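Local coordinates for putative uncharacterized protein (Pyrococcus furiosus, PDB 3VR0) that activates the archaeal proteasome as a homologue of the proteasome assembly chaperones, probably by binding to the proteolytic particle, at residues G134-I139 against G204-S209; V219-A224 against D245-E250; T20-Y25 against K61-Y66. All coordinates share one frame; numbering follows the deposited sequence.

In the fold
From the N terminus, contact 3 closes first: strand 21-24, outermost in the sheet of this chain, pairs with strand 60-66 after the chain passes through strand 34-37 and helix 45-57. Contact 1 joins strands 137-145 and 206-214, neighbours in the same mixed sheet, across an excursion of strands 155-159, 179-181 and 188-190 and helices 164-172 and 192-202. Contact 2 closes last, packing the start of helix 221-235 against the C-terminal helix 242-256. The three run in series without nesting or crossing. Contacts 1 and 3 tie up one sheet, their centres about 20 Å apart, while contact 2, on the opposite side of the chain's centre from both, joins the last two helices modelled.

Contact 1: residues G134-I139 against G204-S209; sequences GTREII and GMFGIS
Parallel pairing of strands 137-145 and 206-214 within the mixed sheet brings Glu-137 beside Phe-206, Ile-138 beside Gly-207 and Ile-139 beside Ile-208. Phe-206 N donates a hydrogen bond to Arg-136 O at 2.9 Å. Ile-138 N bonds to Phe-206 O, and Ile-208 N to Ile-138 O. The Phe-206 ring is gripped from two directions. Glu-137 CB lies over its face, a CH-pi contact 4.2 Å from the centroid, whereas Arg-136 NH1 comes to the ring edge, 3.8 Å from CE2, with the guanidinium turned 69° from the ring. Arg-136 NE forms a salt bridge with Asp-32, which helps hold the guanidinium there. The long chain of Glu-137 supplies methylenes for the ring and still sends its carboxylate to Arg-100 and Tyr-168. Helices lie on both faces of the sheet, an alpha/beta layering consistent with the PAC2 family: 164-172 on the Glu-137 and Phe-206 face, 116-131 on that of Ile-138. There flexible Met-205, bent at chi3 (78°), brings CE to 3.7 Å from Ile-138 CD1. Gly-207 suits its place because a CB there would strike Ile-138 O. Ile-139 CG1 and Ile-208 CG2 touch side by side.

Contact 2: residues V219-A224 against D245-E250; sequences VDAKAA and DERAKE
Arg-247, Ala-248 and their partners Val-219, Ala-221 and Lys-222 carry this contact between the start of helix 221-235 and the C-terminal helix 242-256. Residues 245-250, in a region predicted to form a coiled coil, begin with Asp-245, which stands beside the interface and uses its carboxylate for a salt bridge with Lys-225, a turn further along the partner helix. Arg-247 meets the other segment with its aliphatic part. CG is placed anti to the backbone N (chi1 -169°) and the chain stays extended to NE, so that CB, CG and CD pass alongside the methyl of Ala-221, the nearest approach being 3.7 Å from Arg-247 CB to Ala-221 CB. Farther out, the guanidinium end reaches Val-219, whose CG1 lies 3.9 Å from Arg-247 NE. Leu-48 of helix 45-57 packs on Val-219, Ala-221 and Arg-247 alike. Ala-248 sits where the backbones come closest, its CA 4.9 Å from that of Ala-221; the single methyls of these alanines let the backbones come this near. Ala-221 CB is 3.6 Å from Ala-248 N, and Ala-248 CB is also 3.6 Å from Lys-222 CB. Lys-222 contributes its first methylene here, while its bent chain carries NZ away to a salt bridge with Glu-152. The helix start is held by Asp-220, an N-cap whose OD1 accepts from Ala-223 N at 3.2 Å, above the carboxylate plane. With no hydrogen bond joining the two segments, cohesion comes from the van der Waals fit of methyls and methylenes, and the charged ends of Lys-222 and Asp-245 are paired beyond it.

Contact 3: residues T20-Y25 against K61-Y66; sequences TTIVVY and KFAELY
Tyr-25, just past the end of strand 21-24, reaches across to Glu-64 within strand 60-66, the carboxylate at the edge of the phenol ring and turned 78° from its plane. Tyr-25 OH is modelled only 2.4 Å from Glu-64 OE2, too short for the bond to be taken literally. Glu-64 CG is set between its N and carbonyl carbon (chi1 56°), and OE1 takes a salt bridge at 3.0 Å from Lys-61 NZ, which also pairs with Glu-88. Val-23, on the same face, crosses Tyr-66 obliquely: its CG2 touches the ring edge at CE2, 3.9 Å away, while Leu-202 of the second subunit packs on that tyrosine. The opposite face is apolar, as suits its cover by helix 116-131. There Ile-22 CG1 meets Leu-65 CD1 at 3.9 Å, and compact Ala-63 lies by Ile-22 CG2. Paired backbone bonds link Thr-21 with Tyr-66 and Val-23 with Glu-64, followed by Tyr-25 N to Phe-62 O at 2.7 Å. Thr-20 OG1 is hydrogen-bonded to Glu-121 OE1, and Glu-121 is a ligand of a bound gold ion. Phe-62 and Ala-63 face Phe-89 on the next strand, a classic beta bulge in the antiparallel part of the mixed sheet.

Contact 1: residues G134-I139 against G204-S209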
loop_
_atom_site.group_PDB
_atom_site.type_symbol
_atom_site.label_atom_id
_atom_site.label_comp_id
_atom_site.label_asym_id
_atom_site.label_seq_id
_atom_site.Cartn_x
_atom_site.Cartn_y
_atom_site.Cartn_z
ATOM N N GLY C 134 -30.361 4.476 -15.109
ATOM C CA GLY C 134 -30.569 5.803 -15.630
ATOM C C GLY C 134 -30.243 6.930 -14.658
ATOM O O GLY C 134 -30.629 8.050 -14.925
ATOM N N THR C 135 -29.597 6.665 -13.522
ATOM C CA THR C 135 -29.213 7.730 -12.560
ATOM C C THR C 135 -28.290 8.785 -13.162
ATOM O O THR C 135 -27.291 8.441 -13.829
ATOM C CB THR C 135 -28.474 7.162 -11.360
ATOM O OG1 THR C 135 -29.232 6.074 -10.833
ATOM C CG2 THR C 135 -28.257 8.244 -10.264
ATOM N N ARG C 136 -28.650 10.054 -12.952
ATOM C CA ARG C 136 -27.853 11.195 -13.426
ATOM C C ARG C 136 -27.457 12.036 -12.243
ATOM O O ARG C 136 -26.463 12.724 -12.291
ATOM C CB ARG C 136 -28.661 12.092 -14.409
ATOM C CG ARG C 136 -29.131 11.347 -15.722
ATOM C CD ARG C 136 -30.184 12.171 -16.533
ATOM N NE ARG C 136 -31.321 12.549 -15.669
ATOM C CZ ARG C 136 -31.724 13.803 -15.459
ATOM N NH1 ARG C 136 -31.127 14.813 -16.120
ATOM N NH2 ARG C 136 -32.732 14.041 -14.611
ATOM N N GLU C 137 -28.272 11.992 -11.188
ATOM C CA GLU C 137 -28.271 13.008 -10.161
ATOM C C GLU C 137 -27.947 12.352 -8.818
ATOM O O GLU C 137 -28.490 11.287 -8.495
ATOM C CB GLU C 137 -29.647 13.694 -10.066
ATOM C CG GLU C 137 -29.596 14.978 -9.191
ATOM C CD GLU C 137 -30.932 15.795 -9.180
ATOM O OE1 GLU C 137 -31.781 15.539 -10.047
ATOM O OE2 GLU C 137 -31.129 16.640 -8.269
ATOM N N ILE C 138 -27.080 13.002 -8.043
ATOM C CA ILE C 138 -26.519 12.409 -6.829
ATOM C C ILE C 138 -26.652 13.366 -5.677
ATOM O O ILE C 138 -26.346 14.521 -5.837
ATOM C CB ILE C 138 -25.023 12.125 -7.036
ATOM C CG1 ILE C 138 -24.806 11.149 -8.175
ATOM C CG2 ILE C 138 -24.379 11.542 -5.797
ATOM C CD1 ILE C 138 -23.347 11.214 -8.828
ATOM N N ILE C 139 -27.042 12.891 -4.496
ATOM C CA ILE C 139 -27.006 13.741 -3.329
ATOM C C ILE C 139 -26.164 13.015 -2.292
ATOM O O ILE C 139 -26.459 11.882 -1.970
ATOM C CB ILE C 139 -28.450 13.955 -2.771
ATOM C CG1 ILE C 139 -29.333 14.682 -3.817
ATOM C CG2 ILE C 139 -28.380 14.759 -1.497
ATOM C CD1 ILE C 139 -30.803 14.921 -3.288
ATOM N N GLY C 204 -20.596 13.011 -16.595
ATOM C CA GLY C 204 -21.726 13.791 -17.108
ATOM C C GLY C 204 -22.883 13.781 -16.134
ATOM O O GLY C 204 -23.946 14.299 -16.450
ATOM N N MET C 205 -22.656 13.208 -14.948
ATOM C CA MET C 205 -23.600 13.217 -13.807
ATOM C C MET C 205 -23.433 14.491 -12.972
ATOM O O MET C 205 -22.515 15.295 -13.196
ATOM C CB MET C 205 -23.366 11.974 -12.919
ATOM C CG MET C 205 -23.517 10.628 -13.671
ATOM S SD MET C 205 -23.040 9.226 -12.635
ATOM C CE MET C 205 -24.498 9.000 -11.561
ATOM N N PHE C 206 -24.312 14.695 -11.991
ATOM C CA PHE C 206 -24.339 15.991 -11.306
ATOM C C PHE C 206 -24.989 15.832 -9.975
ATOM O O PHE C 206 -25.686 14.818 -9.737
ATOM C CB PHE C 206 -25.041 17.067 -12.144
ATOM C CG PHE C 206 -26.531 16.811 -12.394
ATOM C CD1 PHE C 206 -27.491 17.347 -11.544
ATOM C CD2 PHE C 206 -26.961 16.079 -13.505
ATOM C CE1 PHE C 206 -28.886 17.135 -11.789
ATOM C CE2 PHE C 206 -28.342 15.849 -13.750
ATOM C CZ PHE C 206 -29.302 16.399 -12.888
ATOM N N GLY C 207 -24.772 16.803 -9.102
ATOM C CA GLY C 207 -25.445 16.751 -7.828
ATOM C C GLY C 207 -24.908 17.665 -6.764
ATOM O O GLY C 207 -24.314 18.668 -7.067
ATOM N N ILE C 208 -25.144 17.316 -5.512
ATOM C CA ILE C 208 -24.922 18.237 -4.421
ATOM C C ILE C 208 -24.433 17.436 -3.223
ATOM O O ILE C 208 -24.859 16.318 -3.017
ATOM C CB ILE C 208 -26.277 19.010 -4.052
ATOM C CG1 ILE C 208 -26.049 20.024 -2.962
ATOM C CG2 ILE C 208 -27.441 17.990 -3.686
ATOM C CD1 ILE C 208 -27.225 21.171 -2.906
ATOM N N SER C 209 -23.514 18.031 -2.473
ATOM C CA SER C 209 -23.040 17.532 -1.242
ATOM C C SER C 209 -23.675 18.347 -0.122
ATOM O O SER C 209 -23.626 19.568 -0.125
ATOM C CB SER C 209 -21.517 17.803 -1.163
ATOM O OG SER C 209 -21.122 17.645 0.198
#

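Contact 2: residues V219-A224 against D245-E250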
loop_
_atom_site.group_PDB
_atom_site.type_symbol
_atom_site.label_atom_id
_atom_site.label_comp_id
_atom_site.label_asym_id
_atom_site.label_seq_id
_atom_site.Cartn_x
_atom_site.Cartn_y
_atom_site.Cartn_z
ATOM N N VAL C 219 -21.847 9.847 17.831
ATOM C CA VAL C 219 -22.996 9.587 16.977
ATOM C C VAL C 219 -23.951 10.790 17.045
ATOM O O VAL C 219 -24.597 11.016 18.049
ATOM C CB VAL C 219 -23.708 8.330 17.380
ATOM C CG1 VAL C 219 -24.770 7.995 16.372
ATOM C CG2 VAL C 219 -22.712 7.186 17.462
ATOM N N ASP C 220 -24.006 11.560 15.968
ATOM C CA ASP C 220 -24.671 12.855 15.950
ATOM C C ASP C 220 -26.079 12.850 15.300
ATOM O O ASP C 220 -26.272 13.338 14.188
ATOM C CB ASP C 220 -23.752 13.861 15.264
ATOM C CG ASP C 220 -24.094 15.286 15.597
ATOM O OD1 ASP C 220 -25.171 15.545 16.190
ATOM O OD2 ASP C 220 -23.288 16.167 15.239
ATOM N N ALA C 221 -27.047 12.304 16.019
ATOM C CA ALA C 221 -28.433 12.204 15.533
ATOM C C ALA C 221 -29.023 13.528 15.142
ATOM O O ALA C 221 -29.801 13.579 14.187
ATOM C CB ALA C 221 -29.316 11.515 16.537
ATOM N N LYS C 222 -28.642 14.606 15.848
ATOM C CA LYS C 222 -29.225 15.947 15.613
ATOM C C LYS C 222 -28.695 16.621 14.348
ATOM O O LYS C 222 -29.431 17.336 13.653
ATOM C CB LYS C 222 -29.032 16.851 16.866
ATOM C CG LYS C 222 -29.391 18.354 16.718
ATOM C CD LYS C 222 -29.673 18.978 18.127
ATOM C CE LYS C 222 -29.252 20.462 18.234
ATOM N NZ LYS C 222 -30.169 21.403 17.485
ATOM N N ALA C 223 -27.404 16.433 14.051
ATOM C CA ALA C 223 -26.916 16.960 12.794
ATOM C C ALA C 223 -27.500 16.112 11.636
ATOM O O ALA C 223 -27.816 16.634 10.578
ATOM C CB ALA C 223 -25.358 17.074 12.752
ATOM N N ALA C 224 -27.658 14.818 11.871
ATOM C CA ALA C 224 -28.292 13.906 10.895
ATOM C C ALA C 224 -29.696 14.441 10.533
ATOM O O ALA C 224 -30.052 14.574 9.339
ATOM C CB ALA C 224 -28.377 12.513 11.455
ATOM N N ASP C 245 -34.676 12.904 16.825
ATOM C CA ASP C 245 -34.901 13.730 18.047
ATOM C C ASP C 245 -34.636 12.962 19.319
ATOM O O ASP C 245 -33.896 13.422 20.174
ATOM C CB ASP C 245 -36.347 14.234 18.159
ATOM C CG ASP C 245 -36.755 15.159 17.035
ATOM O OD1 ASP C 245 -35.928 15.994 16.568
ATOM O OD2 ASP C 245 -37.937 15.040 16.622
ATOM N N GLU C 246 -35.263 11.797 19.429
ATOM C CA GLU C 246 -35.126 10.945 20.592
ATOM C C GLU C 246 -33.718 10.414 20.803
ATOM O O GLU C 246 -33.292 10.220 21.945
ATOM C CB GLU C 246 -36.106 9.785 20.514
ATOM C CG GLU C 246 -37.538 10.187 20.865
ATOM C CD GLU C 246 -38.517 9.039 20.701
ATOM O OE1 GLU C 246 -39.731 9.232 20.963
ATOM O OE2 GLU C 246 -38.063 7.936 20.320
ATOM N N ARG C 247 -32.992 10.174 19.715
ATOM C CA ARG C 247 -31.602 9.732 19.850
ATOM C C ARG C 247 -30.700 10.913 20.227
ATOM O O ARG C 247 -29.788 10.755 21.025
ATOM C CB ARG C 247 -31.104 9.044 18.575
ATOM C CG ARG C 247 -29.767 8.325 18.720
ATOM C CD ARG C 247 -29.454 7.559 17.455
ATOM N NE ARG C 247 -28.286 6.680 17.591
ATOM C CZ ARG C 247 -28.138 5.534 16.923
ATOM N NH1 ARG C 247 -29.086 5.120 16.088
ATOM N NH2 ARG C 247 -27.051 4.792 17.100
ATOM N N ALA C 248 -30.956 12.092 19.666
ATOM C CA ALA C 248 -30.176 13.266 20.034
ATOM C C ALA C 248 -30.351 13.599 21.521
ATOM O O ALA C 248 -29.372 13.888 22.209
ATOM C CB ALA C 248 -30.535 14.459 19.167
ATOM N N LYS C 249 -31.596 13.537 22.002
ATOM C CA LYS C 249 -31.902 13.751 23.415
ATOM C C LYS C 249 -31.191 12.732 24.294
ATOM O O LYS C 249 -30.504 13.122 25.230
ATOM C CB LYS C 249 -33.419 13.800 23.671
ATOM C CG LYS C 249 -34.025 15.237 23.712
ATOM C CD LYS C 249 -33.323 16.232 22.742
ATOM C CE LYS C 249 -34.042 17.589 22.616
ATOM N NZ LYS C 249 -33.769 18.554 23.736
ATOM N N GLU C 250 -31.300 11.447 23.970
ATOM C CA GLU C 250 -30.602 10.423 24.755
ATOM C C GLU C 250 -29.074 10.631 24.807
ATOM O O GLU C 250 -28.472 10.508 25.877
ATOM C CB GLU C 250 -30.983 8.986 24.326
ATOM C CG GLU C 250 -30.115 7.860 24.956
ATOM C CD GLU C 250 -30.895 6.576 25.312
ATOM O OE1 GLU C 250 -31.691 6.598 26.286
ATOM O OE2 GLU C 250 -30.689 5.533 24.639
#

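Contact 3: residues T20-Y25 against K61-Y66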
loop_
_atom_site.group_PDB
_atom_site.type_symbol
_atom_site.label_atom_id
_atom_site.label_comp_id
_atom_site.label_asym_id
_atom_site.label_seq_id
_atom_site.Cartn_x
_atom_site.Cartn_y
_atom_site.Cartn_z
ATOM N N THR C 20 -13.927 -5.104 -6.402
ATOM C CA THR C 20 -15.172 -4.790 -5.787
ATOM C C THR C 20 -16.351 -5.411 -6.562
ATOM O O THR C 20 -16.453 -5.279 -7.770
ATOM C CB THR C 20 -15.265 -3.275 -5.673
ATOM O OG1 THR C 20 -14.161 -2.808 -4.872
ATOM C CG2 THR C 20 -16.557 -2.839 -5.037
ATOM N N THR C 21 -17.215 -6.110 -5.845
ATOM C CA THR C 21 -18.321 -6.862 -6.431
ATOM C C THR C 21 -19.682 -6.376 -5.879
ATOM O O THR C 21 -19.862 -6.198 -4.672
ATOM C CB THR C 21 -18.142 -8.384 -6.088
ATOM O OG1 THR C 21 -16.900 -8.850 -6.662
ATOM C CG2 THR C 21 -19.280 -9.256 -6.690
ATOM N N ILE C 22 -20.650 -6.218 -6.778
ATOM C CA ILE C 22 -22.017 -5.968 -6.406
ATOM C C ILE C 22 -22.899 -7.170 -6.748
ATOM O O ILE C 22 -22.924 -7.613 -7.888
ATOM C CB ILE C 22 -22.558 -4.682 -7.081
ATOM C CG1 ILE C 22 -21.653 -3.508 -6.717
ATOM C CG2 ILE C 22 -24.056 -4.471 -6.678
ATOM C CD1 ILE C 22 -21.952 -2.246 -7.365
ATOM N N VAL C 23 -23.577 -7.692 -5.735
ATOM C CA VAL C 23 -24.492 -8.770 -5.830
ATOM C C VAL C 23 -25.889 -8.119 -5.894
ATOM O O VAL C 23 -26.262 -7.349 -4.986
ATOM C CB VAL C 23 -24.423 -9.640 -4.551
ATOM C CG1 VAL C 23 -25.395 -10.815 -4.655
ATOM C CG2 VAL C 23 -22.993 -10.170 -4.304
ATOM N N VAL C 24 -26.645 -8.421 -6.964
ATOM C CA VAL C 24 -27.882 -7.690 -7.266
ATOM C C VAL C 24 -29.020 -8.673 -7.160
ATOM O O VAL C 24 -29.001 -9.679 -7.837
ATOM C CB VAL C 24 -27.861 -7.099 -8.655
ATOM C CG1 VAL C 24 -29.203 -6.298 -8.961
ATOM C CG2 VAL C 24 -26.609 -6.261 -8.840
ATOM N N TYR C 25 -29.987 -8.393 -6.289
ATOM C CA TYR C 25 -31.053 -9.340 -6.011
ATOM C C TYR C 25 -32.171 -9.289 -7.053
ATOM O O TYR C 25 -32.667 -10.336 -7.436
ATOM C CB TYR C 25 -31.566 -9.191 -4.571
ATOM C CG TYR C 25 -30.415 -9.471 -3.602
ATOM C CD1 TYR C 25 -29.694 -10.680 -3.683
ATOM C CD2 TYR C 25 -30.019 -8.520 -2.643
ATOM C CE1 TYR C 25 -28.631 -10.941 -2.825
ATOM C CE2 TYR C 25 -28.972 -8.761 -1.790
ATOM C CZ TYR C 25 -28.270 -9.977 -1.879
ATOM O OH TYR C 25 -27.213 -10.234 -1.027
ATOM N N LYS C 61 -34.305 -3.202 0.150
ATOM C CA LYS C 61 -32.948 -3.564 -0.239
ATOM C C LYS C 61 -32.915 -4.369 -1.543
ATOM O O LYS C 61 -33.600 -5.385 -1.623
ATOM C CB LYS C 61 -32.279 -4.426 0.798
ATOM C CG LYS C 61 -30.901 -4.853 0.291
ATOM C CD LYS C 61 -29.938 -5.257 1.398
ATOM C CE LYS C 61 -30.272 -6.603 1.957
ATOM N NZ LYS C 61 -29.290 -6.920 3.043
ATOM N N PHE C 62 -32.058 -3.975 -2.496
ATOM C CA PHE C 62 -31.930 -4.730 -3.754
ATOM C C PHE C 62 -30.546 -5.151 -4.233
ATOM O O PHE C 62 -30.460 -5.927 -5.200
ATOM C CB PHE C 62 -32.631 -4.036 -4.903
ATOM C CG PHE C 62 -31.932 -2.780 -5.421
ATOM C CD1 PHE C 62 -31.333 -2.777 -6.653
ATOM C CD2 PHE C 62 -31.944 -1.596 -4.677
ATOM C CE1 PHE C 62 -30.770 -1.659 -7.149
ATOM C CE2 PHE C 62 -31.393 -0.446 -5.176
ATOM C CZ PHE C 62 -30.779 -0.480 -6.397
ATOM N N ALA C 63 -29.476 -4.646 -3.606
ATOM C CA ALA C 63 -28.118 -5.070 -3.963
ATOM C C ALA C 63 -27.148 -4.905 -2.782
ATOM O O ALA C 63 -27.377 -4.096 -1.901
ATOM C CB ALA C 63 -27.611 -4.272 -5.152
ATOM N N GLU C 64 -26.076 -5.683 -2.761
ATOM C CA GLU C 64 -25.037 -5.372 -1.812
ATOM C C GLU C 64 -23.624 -5.418 -2.401
ATOM O O GLU C 64 -23.352 -6.124 -3.390
ATOM C CB GLU C 64 -25.243 -6.057 -0.421
ATOM C CG GLU C 64 -25.373 -7.495 -0.398
ATOM C CD GLU C 64 -26.129 -8.021 0.858
ATOM O OE1 GLU C 64 -26.633 -7.235 1.720
ATOM O OE2 GLU C 64 -26.198 -9.260 0.969
ATOM N N LEU C 65 -22.766 -4.558 -1.853
ATOM C CA LEU C 65 -21.418 -4.378 -2.392
ATOM C C LEU C 65 -20.396 -4.980 -1.439
ATOM O O LEU C 65 -20.434 -4.732 -0.250
ATOM C CB LEU C 65 -21.164 -2.894 -2.644
ATOM C CG LEU C 65 -19.837 -2.474 -3.282
ATOM C CD1 LEU C 65 -19.995 -1.150 -4.049
ATOM C CD2 LEU C 65 -18.688 -2.358 -2.188
ATOM N N TYR C 66 -19.489 -5.780 -1.955
ATOM C CA TYR C 66 -18.378 -6.249 -1.170
ATOM C C TYR C 66 -17.104 -5.818 -1.872
ATOM O O TYR C 66 -17.062 -5.731 -3.100
ATOM C CB TYR C 66 -18.390 -7.786 -1.112
ATOM C CG TYR C 66 -19.675 -8.358 -0.466
ATOM C CD1 TYR C 66 -19.771 -8.495 0.909
ATOM C CD2 TYR C 66 -20.791 -8.703 -1.256
ATOM C CE1 TYR C 66 -20.943 -9.006 1.504
ATOM C CE2 TYR C 66 -21.994 -9.222 -0.674
ATOM C CZ TYR C 66 -22.053 -9.370 0.685
ATOM O OH TYR C 66 -23.189 -9.909 1.270
#